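Local coordinates for protein putative pyridoxal phosphate-dependent transferase (Clostridium difficile, PDB 4DGT) that is a putative pyridoxal phosphate-dependent transferase with the fold of the class I and II aminotransferase family and carries bound pyridoxal-5'-phosphate, at residues Y326-D331 with Q368-A373. Numbering follows the deposited sequence.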
ATOM      1  N   TYR A 326      18.050   4.243 -16.560  1.00  9.13           N
ATOM      2  CA  TYR A 326      17.755   3.981 -17.956  1.00  9.34           C
ATOM      3  C   TYR A 326      17.063   5.185 -18.647  1.00  9.97           C
ATOM      4  O   TYR A 326      16.361   5.039 -19.646  1.00  9.85           O
ATOM      5  CB  TYR A 326      16.901   2.694 -18.059  1.00  9.24           C
ATOM      6  CG  TYR A 326      15.629   2.599 -17.256  1.00  9.74           C
ATOM      7  CD1 TYR A 326      14.530   3.409 -17.537  1.00 10.73           C
ATOM      8  CD2 TYR A 326      15.485   1.590 -16.326  1.00  9.93           C
ATOM      9  CE1 TYR A 326      13.369   3.247 -16.848  1.00 11.05           C
ATOM     10  CE2 TYR A 326      14.304   1.386 -15.617  1.00 10.58           C
ATOM     11  CZ  TYR A 326      13.254   2.238 -15.870  1.00 11.16           C
ATOM     12  OH  TYR A 326      11.982   2.117 -15.289  1.00 13.36           O
ATOM     13  N   LEU A 327      17.338   6.394 -18.170  1.00  9.81           N
ATOM     14  CA  LEU A 327      16.677   7.610 -18.632  1.00  9.86           C
ATOM     15  C   LEU A 327      17.684   8.494 -19.249  1.00 10.27           C
ATOM     16  O   LEU A 327      18.792   8.699 -18.682  1.00 11.86           O
ATOM     17  CB  LEU A 327      16.063   8.259 -17.385  1.00 10.89           C
ATOM     18  CG  LEU A 327      15.151   7.391 -16.543  1.00 10.99           C
ATOM     19  CD1 LEU A 327      14.860   7.930 -15.125  1.00 12.68           C
ATOM     20  CD2 LEU A 327      13.867   7.118 -17.327  1.00 12.11           C
ATOM     21  N   LEU A 328      17.335   9.025 -20.405  1.00 10.25           N
ATOM     22  CA  LEU A 328      18.240   9.889 -21.163  1.00 10.21           C
ATOM     23  C   LEU A 328      17.740  11.351 -21.042  1.00 10.22           C
ATOM     24  O   LEU A 328      16.532  11.603 -21.191  1.00 10.62           O
ATOM     25  CB  LEU A 328      18.248   9.378 -22.622  1.00 11.62           C
ATOM     26  CG  LEU A 328      19.293   9.911 -23.560  1.00 12.80           C
ATOM     27  CD1 LEU A 328      20.648   9.306 -23.209  1.00 14.10           C
ATOM     28  CD2 LEU A 328      18.923   9.506 -24.998  1.00 13.57           C
ATOM     29  N   TRP A 329      18.664  12.254 -20.813  1.00  9.40           N
ATOM     30  CA  TRP A 329      18.410  13.635 -20.565  1.00  9.27           C
ATOM     31  C   TRP A 329      18.940  14.450 -21.758  1.00 10.12           C
ATOM     32  O   TRP A 329      20.151  14.565 -21.926  1.00 11.49           O
ATOM     33  CB  TRP A 329      19.103  14.015 -19.255  1.00  9.16           C
ATOM     34  CG  TRP A 329      18.831  15.378 -18.660  1.00  9.48           C
ATOM     35  CD1 TRP A 329      19.780  16.326 -18.314  1.00  9.25           C
ATOM     36  CD2 TRP A 329      17.557  15.965 -18.230  1.00  9.30           C
ATOM     37  NE1 TRP A 329      19.192  17.405 -17.722  1.00  9.87           N
ATOM     38  CE2 TRP A 329      17.871  17.212 -17.593  1.00  9.67           C
ATOM     39  CE3 TRP A 329      16.226  15.548 -18.258  1.00  8.90           C
ATOM     40  CZ2 TRP A 329      16.878  18.042 -17.098  1.00  9.59           C
ATOM     41  CZ3 TRP A 329      15.224  16.366 -17.742  1.00  9.51           C
ATOM     42  CH2 TRP A 329      15.552  17.602 -17.157  1.00  9.33           C
ATOM     43  N   VAL A 330      18.026  14.991 -22.547  1.00 10.16           N
ATOM     44  CA  VAL A 330      18.392  15.581 -23.847  1.00  9.58           C
ATOM     45  C   VAL A 330      18.021  17.049 -23.907  1.00  9.93           C
ATOM     46  O   VAL A 330      16.851  17.414 -23.592  1.00  9.87           O
ATOM     47  CB  VAL A 330      17.674  14.855 -24.998  1.00  9.53           C
ATOM     48  CG1 VAL A 330      18.024  15.450 -26.385  1.00 10.33           C
ATOM     49  CG2 VAL A 330      17.937  13.360 -24.958  1.00  9.75           C
ATOM     50  N   ASP A 331      19.028  17.869 -24.268  1.00 10.48           N
ATOM     51  CA  ASP A 331      18.884  19.331 -24.326  1.00 11.83           C
ATOM     52  C   ASP A 331      18.367  19.732 -25.685  1.00 11.49           C
ATOM     53  O   ASP A 331      19.091  19.544 -26.674  1.00 12.17           O
ATOM     54  CB  ASP A 331      20.242  19.999 -24.086  1.00 12.93           C
ATOM     55  CG  ASP A 331      20.155  21.464 -23.926  1.00 14.44           C
ATOM     56  OD1 ASP A 331      19.097  22.083 -24.080  1.00 16.47           O
ATOM     57  OD2 ASP A 331      21.252  22.046 -23.693  1.00 17.30           O
ATOM     58  N   GLN A 368      14.227  17.386 -22.252  1.00 10.67           N
ATOM     59  CA  GLN A 368      13.247  16.336 -22.209  1.00 10.70           C
ATOM     60  C   GLN A 368      13.934  15.040 -21.735  1.00 11.01           C
ATOM     61  O   GLN A 368      15.162  14.826 -22.020  1.00 11.09           O
ATOM     62  CB  GLN A 368      12.659  16.092 -23.609  1.00 11.72           C
ATOM     63  CG  GLN A 368      12.052  17.313 -24.300  1.00 12.20           C
ATOM     64  CD  GLN A 368      10.674  17.648 -23.746  1.00 13.05           C
ATOM     65  OE1 GLN A 368       9.854  16.751 -23.533  1.00 15.25           O
ATOM     66  NE2 GLN A 368      10.382  18.918 -23.542  1.00 14.38           N
ATOM     67  N   ARG A 369      13.188  14.212 -20.995  1.00 10.48           N
ATOM     68  CA  ARG A 369      13.703  12.939 -20.482  1.00 10.00           C
ATOM     69  C   ARG A 369      13.059  11.805 -21.312  1.00 10.34           C
ATOM     70  O   ARG A 369      11.813  11.773 -21.449  1.00 11.93           O
ATOM     71  CB  ARG A 369      13.364  12.742 -19.037  1.00  9.76           C
ATOM     72  CG  ARG A 369      14.192  11.657 -18.387  1.00  9.90           C
ATOM     73  CD  ARG A 369      13.666  11.333 -17.012  1.00 10.35           C
ATOM     74  NE  ARG A 369      12.414  10.605 -17.074  1.00 11.66           N
ATOM     75  CZ  ARG A 369      11.698  10.303 -16.020  1.00 11.51           C
ATOM     76  NH1 ARG A 369      12.117  10.589 -14.796  1.00 12.14           N
ATOM     77  NH2 ARG A 369      10.571   9.635 -16.192  1.00 12.23           N
ATOM     78  N   ILE A 370      13.882  10.869 -21.807  1.00 10.10           N
ATOM     79  CA  ILE A 370      13.441   9.762 -22.637  1.00 10.30           C
ATOM     80  C   ILE A 370      13.759   8.435 -21.931  1.00  9.77           C
ATOM     81  O   ILE A 370      14.914   8.213 -21.438  1.00 10.79           O
ATOM     82  CB  ILE A 370      14.172   9.718 -23.992  1.00 10.74           C
ATOM     83  CG1 ILE A 370      14.209  11.126 -24.597  1.00 11.54           C
ATOM     84  CG2 ILE A 370      13.462   8.738 -24.943  1.00 12.12           C
ATOM     85  CD1 ILE A 370      14.892  11.195 -25.949  1.00 13.41           C
ATOM     86  N   ASN A 371      12.777   7.544 -21.842  1.00 10.36           N
ATOM     87  CA  ASN A 371      12.944   6.238 -21.199  1.00 10.44           C
ATOM     88  C   ASN A 371      13.468   5.217 -22.196  1.00 10.66           C
ATOM     89  O   ASN A 371      12.766   4.892 -23.147  1.00 11.28           O
ATOM     90  CB  ASN A 371      11.566   5.814 -20.666  1.00 11.17           C
ATOM     91  CG  ASN A 371      11.566   4.479 -19.952  1.00 11.31           C
ATOM     92  OD1 ASN A 371      12.394   3.602 -20.179  1.00 10.89           O
ATOM     93  ND2 ASN A 371      10.541   4.284 -19.137  1.00 12.45           N
ATOM     94  N   LEU A 372      14.689   4.681 -21.976  1.00 10.14           N
ATOM     95  CA  LEU A 372      15.316   3.744 -22.933  1.00 10.18           C
ATOM     96  C   LEU A 372      15.154   2.284 -22.548  1.00  9.90           C
ATOM     97  O   LEU A 372      15.758   1.384 -23.167  1.00 10.46           O
ATOM     98  CB  LEU A 372      16.780   4.094 -23.118  1.00 10.84           C
ATOM     99  CG  LEU A 372      17.032   5.085 -24.302  1.00 12.77           C
ATOM    100  CD1 LEU A 372      16.102   6.317 -24.302  1.00 12.45           C
ATOM    101  CD2 LEU A 372      18.502   5.415 -24.464  1.00 13.80           C
ATOM    102  N   ALA A 373      14.352   1.972 -21.538  1.00  8.91           N
ATOM    103  CA  ALA A 373      14.136   0.564 -21.144  1.00  9.53           C
ATOM    104  C   ALA A 373      12.985  -0.023 -21.951  1.00  9.69           C
ATOM    105  O   ALA A 373      11.893  -0.321 -21.421  1.00 10.34           O
ATOM    106  CB  ALA A 373      13.840   0.465 -19.623  1.00  9.60           C
TER
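A373 sets its CB over the centre of one face of the Y326 ring, a CH-pi contact 3.7 Å from CB to the ring centroid; a methyl is small enough to sit there. Y326 reaches it because chi1 of 54° tucks CG between its own backbone N and carbonyl carbon. Alongside the same ring and pointing the same way runs the amide of N371, its plane turned 20° from the ring, with OD1 3.4 Å from CD1 of Y326. That OD1 accepts the backbone N of A373 at 2.9 Å, an Asx turn, which fixes the backbone at A373 and so probably the place of its methyl, while ND2 donates to the carbonyls of V39 and D41, so both ends of the buried amide are used.

Further along, L327 spreads its two methyls against the guanidinium of R369: CD1 lies over one face, and CD2 comes within 3.8 Å of NE. Arginine suits the place because its aliphatic CD packs on L327 CB, while the chain, bent at chi3 (72°), carries NH1 to N175 OD1 and NH2 to the carbonyl of W38. Strands 327-331 and 367-371 are the central pair of the antiparallel four-stranded sheet in this aminotransferase-family fold, and the L327 side chain is about 5 Å from bound PLP. On this face too, the broad indole of W329 stacks on Y367, meets R369 CB at its edge and bonds Y151 OH through NE1.

On the other face V330 CG2 meets I370 CD1 at 3.9 Å, the two side chains crossing in van der Waals contact; L372, just past the strand, reaches L328 CB with CD1, and Q368 NE2 bonds Q356 OE1. Four backbone hydrogen bonds join the strands, and a fifth, L372 N to Y326 O, continues the pairing just beyond their ends.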